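Glycerol dehydratase (Clostridium butyricum, PDB 1R9D) probably dehydrates glycerol as a B12-independent glycyl radical lyase of the pyruvate formate-lyase-like family. Local coordinates at residues Y640-N645 with A762-Q767; G698-Q703 with G731-F736. One frame throughout, in Å; residues are numbered along the deposited sequence.

Contact 1 of 2, residues Y640-N645 with A762-Q767; sequences YPSSIN and AGYSAQ
S642 and A762 bring together a type II' beta turn, P641 to I644, and the loop whose G763 is predicted to carry the glycyl radical; the radical itself is absent from this structure. The turn is identified by S642, which has phi 58° and psi -125°, and by the closing bond from I644 N to P641 O at 2.9 Å. The tightest packing is at A762. A762 CB points at the turn and lies 3.2 Å from S642 O, with no hydrogen bond involved, while P641 CD reaches A762 CB less closely, at 4.3 Å. The Y764 side is looser. Its CG sits between the backbone N and the carbonyl carbon (chi1 71°), which lays the ring beside the two serines. Y764 CE2 is 4.0 Å from S642 OG, an oblique approach, and Y764 OH stands 3.7 Å from S643 CB. Neither serine is hydrogen-bonded to the tyrosine. The three hydroxyls turn instead to backbone carbonyls around the end of helix 329-332: S642 OG to H332, S643 OG to K331 and Y764 OH to G334. Residues 331-334 of the same chain thus take the polar ends of side chains from both segments, and no direct hydrogen bond is formed across the contact itself. The side chain of S642 is also about 4 Å from a bound glycerol. The turn therefore borders the ligand, and its closeness to the predicted radical loop is consistent with an active site of the glycyl radical family. All five touching residues are buried, and the direct contact is small, with 166 Å² of surface buried in total. A water joins the two backbones, accepting from S642 N at 2.8 Å and donating to A762 O at 2.6 Å.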
loop_
_atom_site.group_PDB
_atom_site.type_symbol
_atom_site.label_atom_id
_atom_site.label_comp_id
_atom_site.label_asym_id
_atom_site.label_seq_id
_atom_site.Cartn_x
_atom_site.Cartn_y
_atom_site.Cartn_z
ATOM N N TYR A 640 0.108 32.152 -10.597
ATOM C CA TYR A 640 -1.093 32.797 -10.052
ATOM C C TYR A 640 -0.965 32.779 -8.527
ATOM O O TYR A 640 -0.258 31.934 -7.975
ATOM C CB TYR A 640 -2.370 32.112 -10.555
ATOM C CG TYR A 640 -2.614 30.691 -10.100
ATOM C CD1 TYR A 640 -3.154 30.423 -8.844
ATOM C CD2 TYR A 640 -2.372 29.617 -10.956
ATOM C CE1 TYR A 640 -3.457 29.114 -8.450
ATOM C CE2 TYR A 640 -2.667 28.309 -10.578
ATOM C CZ TYR A 640 -3.210 28.064 -9.329
ATOM O OH TYR A 640 -3.511 26.770 -8.965
ATOM N N PRO A 641 -1.666 33.685 -7.823
ATOM C CA PRO A 641 -1.476 33.654 -6.375
ATOM C C PRO A 641 -2.651 33.482 -5.423
ATOM O O PRO A 641 -2.431 33.436 -4.212
ATOM C CB PRO A 641 -0.848 35.008 -6.133
ATOM C CG PRO A 641 -1.786 35.886 -6.970
ATOM C CD PRO A 641 -2.089 35.035 -8.241
ATOM N N SER A 642 -3.872 33.405 -5.933
ATOM C CA SER A 642 -5.033 33.346 -5.042
ATOM C C SER A 642 -4.877 34.634 -4.214
ATOM O O SER A 642 -4.765 35.715 -4.794
ATOM C CB SER A 642 -4.984 32.113 -4.140
ATOM O OG SER A 642 -6.206 31.983 -3.428
ATOM N N SER A 643 -4.852 34.544 -2.885
ATOM C CA SER A 643 -4.668 35.751 -2.073
ATOM C C SER A 643 -3.344 35.714 -1.306
ATOM O O SER A 643 -3.096 36.559 -0.444
ATOM C CB SER A 643 -5.834 35.930 -1.080
ATOM O OG SER A 643 -5.920 34.866 -0.138
ATOM N N ILE A 644 -2.479 34.760 -1.647
ATOM C CA ILE A 644 -1.217 34.591 -0.937
ATOM C C ILE A 644 -0.129 35.639 -1.169
ATOM O O ILE A 644 0.844 35.684 -0.418
ATOM C CB ILE A 644 -0.618 33.181 -1.200
ATOM C CG1 ILE A 644 0.279 32.768 -0.027
ATOM C CG2 ILE A 644 0.208 33.183 -2.488
ATOM C CD1 ILE A 644 0.722 31.309 -0.071
ATOM N N ASN A 645 -0.279 36.486 -2.183
ATOM C CA ASN A 645 0.741 37.505 -2.436
ATOM C C ASN A 645 0.880 38.467 -1.252
ATOM O O ASN A 645 1.952 39.024 -1.018
ATOM C CB ASN A 645 0.436 38.277 -3.726
ATOM C CG ASN A 645 -0.894 38.998 -3.685
ATOM O OD1 ASN A 645 -1.953 38.376 -3.591
ATOM N ND2 ASN A 645 -0.846 40.322 -3.763
ATOM N N ALA A 762 -8.335 37.351 -7.244
ATOM C CA ALA A 762 -7.368 36.853 -8.225
ATOM C C ALA A 762 -7.803 35.486 -8.743
ATOM O O ALA A 762 -7.502 34.464 -8.132
ATOM C CB ALA A 762 -5.975 36.762 -7.597
ATOM N N GLY A 763 -8.511 35.471 -9.870
ATOM C CA GLY A 763 -8.979 34.215 -10.426
ATOM C C GLY A 763 -10.326 33.834 -9.837
ATOM O O GLY A 763 -10.915 32.810 -10.196
ATOM N N TYR A 764 -10.814 34.669 -8.925
ATOM C CA TYR A 764 -12.100 34.434 -8.281
ATOM C C TYR A 764 -12.609 35.734 -7.692
ATOM O O TYR A 764 -11.831 36.649 -7.419
ATOM C CB TYR A 764 -11.971 33.395 -7.159
ATOM C CG TYR A 764 -11.227 33.855 -5.911
ATOM C CD1 TYR A 764 -11.914 34.122 -4.717
ATOM C CD2 TYR A 764 -9.840 33.972 -5.904
ATOM C CE1 TYR A 764 -11.223 34.479 -3.552
ATOM C CE2 TYR A 764 -9.145 34.333 -4.748
ATOM C CZ TYR A 764 -9.842 34.579 -3.575
ATOM O OH TYR A 764 -9.144 34.890 -2.428
ATOM N N SER A 765 -13.921 35.806 -7.499
ATOM C CA SER A 765 -14.542 36.982 -6.914
ATOM C C SER A 765 -14.939 36.630 -5.486
ATOM O O SER A 765 -15.011 35.452 -5.127
ATOM C CB SER A 765 -15.767 37.397 -7.728
ATOM O OG SER A 765 -15.387 37.841 -9.025
ATOM N N ALA A 766 -15.183 37.643 -4.662
ATOM C CA ALA A 766 -15.561 37.389 -3.282
ATOM C C ALA A 766 -16.412 38.504 -2.715
ATOM O O ALA A 766 -16.449 39.610 -3.251
ATOM C CB ALA A 766 -14.313 37.222 -2.420
ATOM N N GLN A 767 -17.107 38.186 -1.630
ATOM C CA GLN A 767 -17.923 39.162 -0.930
ATOM C C GLN A 767 -16.876 40.012 -0.222
ATOM O O GLN A 767 -16.186 39.542 0.689
ATOM C CB GLN A 767 -18.823 38.452 0.084
ATOM C CG GLN A 767 -19.570 39.371 1.033
ATOM C CD GLN A 767 -20.401 38.591 2.039
ATOM O OE1 GLN A 767 -19.966 37.554 2.544
ATOM N NE2 GLN A 767 -21.596 39.092 2.345
HETATM O O HOH W 1 -5.276 33.127 -8.375
#

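Contact 2 of 2, residues G698-Q703 with G731-F736; sequences GTLFNQ and GFHVQF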
loop_
_atom_site.group_PDB
_atom_site.type_symbol
_atom_site.label_atom_id
_atom_site.label_comp_id
_atom_site.label_asym_id
_atom_site.label_seq_id
_atom_site.Cartn_x
_atom_site.Cartn_y
_atom_site.Cartn_z
ATOM N N GLY A 698 -1.154 27.615 -16.029
ATOM C CA GLY A 698 -1.838 28.898 -16.021
ATOM C C GLY A 698 -1.154 30.126 -15.442
ATOM O O GLY A 698 -0.362 30.037 -14.512
ATOM N N THR A 699 -1.463 31.283 -16.017
ATOM C CA THR A 699 -0.922 32.551 -15.534
ATOM C C THR A 699 -2.126 33.462 -15.335
ATOM O O THR A 699 -3.121 33.343 -16.050
ATOM C CB THR A 699 0.066 33.196 -16.542
ATOM O OG1 THR A 699 -0.650 33.677 -17.682
ATOM C CG2 THR A 699 1.105 32.178 -16.995
ATOM N N LEU A 700 -2.042 34.366 -14.365
ATOM C CA LEU A 700 -3.164 35.247 -14.060
ATOM C C LEU A 700 -2.823 36.731 -14.188
ATOM O O LEU A 700 -1.864 37.213 -13.586
ATOM C CB LEU A 700 -3.658 34.935 -12.645
ATOM C CG LEU A 700 -4.929 35.605 -12.114
ATOM C CD1 LEU A 700 -5.605 34.669 -11.139
ATOM C CD2 LEU A 700 -4.581 36.922 -11.446
ATOM N N PHE A 701 -3.635 37.449 -14.955
ATOM C CA PHE A 701 -3.424 38.874 -15.180
ATOM C C PHE A 701 -4.639 39.701 -14.739
ATOM O O PHE A 701 -5.727 39.556 -15.289
ATOM C CB PHE A 701 -3.109 39.087 -16.669
ATOM C CG PHE A 701 -2.844 40.520 -17.056
ATOM C CD1 PHE A 701 -2.346 41.436 -16.133
ATOM C CD2 PHE A 701 -3.056 40.938 -18.367
ATOM C CE1 PHE A 701 -2.062 42.754 -16.513
ATOM C CE2 PHE A 701 -2.771 42.256 -18.758
ATOM C CZ PHE A 701 -2.275 43.160 -17.828
ATOM N N ASN A 702 -4.439 40.552 -13.732
ATOM C CA ASN A 702 -5.499 41.416 -13.197
ATOM C C ASN A 702 -5.351 42.852 -13.678
ATOM O O ASN A 702 -4.244 43.393 -13.695
ATOM C CB ASN A 702 -5.438 41.497 -11.666
ATOM C CG ASN A 702 -6.298 40.466 -10.966
ATOM O OD1 ASN A 702 -7.428 40.190 -11.371
ATOM N ND2 ASN A 702 -5.772 39.916 -9.876
ATOM N N GLN A 703 -6.468 43.464 -14.052
ATOM C CA GLN A 703 -6.488 44.870 -14.429
ATOM C C GLN A 703 -7.735 45.473 -13.786
ATOM O O GLN A 703 -8.763 44.803 -13.658
ATOM C CB GLN A 703 -6.478 45.062 -15.951
ATOM C CG GLN A 703 -5.049 45.103 -16.509
ATOM C CD GLN A 703 -4.946 45.778 -17.869
ATOM O OE1 GLN A 703 -3.892 46.306 -18.235
ATOM N NE2 GLN A 703 -6.027 45.757 -18.622
ATOM N N GLY A 731 -1.110 36.367 -24.869
ATOM C CA GLY A 731 -1.362 36.408 -23.440
ATOM C C GLY A 731 -2.253 35.214 -23.131
ATOM O O GLY A 731 -2.974 34.742 -24.013
ATOM N N PHE A 732 -2.225 34.744 -21.887
ATOM C CA PHE A 732 -2.981 33.565 -21.456
ATOM C C PHE A 732 -4.392 33.857 -20.936
ATOM O O PHE A 732 -5.374 33.234 -21.362
ATOM C CB PHE A 732 -2.181 32.862 -20.350
ATOM C CG PHE A 732 -2.619 31.453 -20.059
ATOM C CD1 PHE A 732 -1.870 30.373 -20.521
ATOM C CD2 PHE A 732 -3.748 31.202 -19.283
ATOM C CE1 PHE A 732 -2.235 29.060 -20.212
ATOM C CE2 PHE A 732 -4.125 29.891 -18.968
ATOM C CZ PHE A 732 -3.365 28.819 -19.434
ATOM N N HIS A 733 -4.476 34.795 -20.002
ATOM C CA HIS A 733 -5.739 35.151 -19.364
ATOM C C HIS A 733 -5.755 36.600 -18.884
ATOM O O HIS A 733 -4.709 37.183 -18.625
ATOM C CB HIS A 733 -5.964 34.214 -18.161
ATOM C CG HIS A 733 -6.652 34.861 -16.994
ATOM N ND1 HIS A 733 -6.024 35.760 -16.157
ATOM C CD2 HIS A 733 -7.926 34.760 -16.544
ATOM C CE1 HIS A 733 -6.881 36.186 -15.246
ATOM N NE2 HIS A 733 -8.043 35.595 -15.458
ATOM N N VAL A 734 -6.952 37.170 -18.774
ATOM C CA VAL A 734 -7.106 38.519 -18.255
ATOM C C VAL A 734 -8.512 38.650 -17.661
ATOM O O VAL A 734 -9.452 37.995 -18.114
ATOM C CB VAL A 734 -6.852 39.597 -19.355
ATOM C CG1 VAL A 734 -7.964 39.581 -20.391
ATOM C CG2 VAL A 734 -6.711 40.977 -18.706
ATOM N N GLN A 735 -8.645 39.467 -16.622
ATOM C CA GLN A 735 -9.938 39.675 -15.977
ATOM C C GLN A 735 -9.934 41.098 -15.438
ATOM O O GLN A 735 -8.864 41.661 -15.200
ATOM C CB GLN A 735 -10.128 38.664 -14.851
ATOM C CG GLN A 735 -9.084 38.757 -13.764
ATOM C CD GLN A 735 -9.096 37.558 -12.846
ATOM O OE1 GLN A 735 -8.531 37.598 -11.750
ATOM N NE2 GLN A 735 -9.726 36.475 -13.290
ATOM N N PHE A 736 -11.115 41.673 -15.223
ATOM C CA PHE A 736 -11.186 43.060 -14.780
ATOM C C PHE A 736 -12.112 43.419 -13.630
ATOM O O PHE A 736 -13.227 42.912 -13.527
ATOM C CB PHE A 736 -11.599 43.963 -15.949
ATOM C CG PHE A 736 -10.893 43.664 -17.237
ATOM C CD1 PHE A 736 -11.351 42.656 -18.081
ATOM C CD2 PHE A 736 -9.764 44.383 -17.606
ATOM C CE1 PHE A 736 -10.690 42.368 -19.277
ATOM C CE2 PHE A 736 -9.095 44.105 -18.796
ATOM C CZ PHE A 736 -9.559 43.095 -19.634
HETATM O O HOH W 2 -2.225 35.974 -18.573
#
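H733 meets T699, L700 and F701 along its length. H733 CB lies 3.6 Å from T699 O, a buried carbonyl with no hydrogen-bonding partner in the model, and CG passes the same oxygen. H733 ND1 accepts the F701 N-H at 3.2 Å; with 171° at the hydrogen and the donor only 2° out of the ring plane, the bond is nearly straight and enters at the ring edge. H733 CE1 lies by the F701 backbone and 3.7 Å from L700 CG, while NE2 faces the terminal amide of Q735, whose orientation is doubtful. F701 carries CG opposite its backbone N (chi1 -179°), and its ring runs beside V734, with F701 CD2 3.7 Å from V734 CG2. Beyond the imidazole, parallel strand pairing begins: Q735 N bonds to F701 O, and Q703 N to Q735 O at 3.2 Å. At the other end, G698 CA lies over one face of the F732 ring in a CH-pi contact, and a water links T699 OG1 with H733 N. T699 OG1 is also bonded to H692. The bridges N702 with Q735 and Q703 with F736 are parallel, and helix 712-728 connects their strands: a beta-alpha-beta crossover at one end of a mixed five-stranded sheet.

Going from the N terminus, the chain passes 640-645 first, then 698-703, then helix 712-728, after which come 731-736 and, last, 762-767. Contact 2 closes the short crossover loop, with 27 residues between its segments; contact 1 closes a longer one of 116 residues that encloses it, so the two nest and do not cross. Their centres are 12 Å apart, and they touch directly. L700 CD1 packs 3.3 Å from G763 N, and L700 CB meets Y640 CB at 3.7 Å. G763 N also lies close to the terminal amide of Q735, whose orientation is uncertain. The two contacts tie the sheet edge at 702-705 to the loop holding G763 and to the turn that leads into helix 644-650.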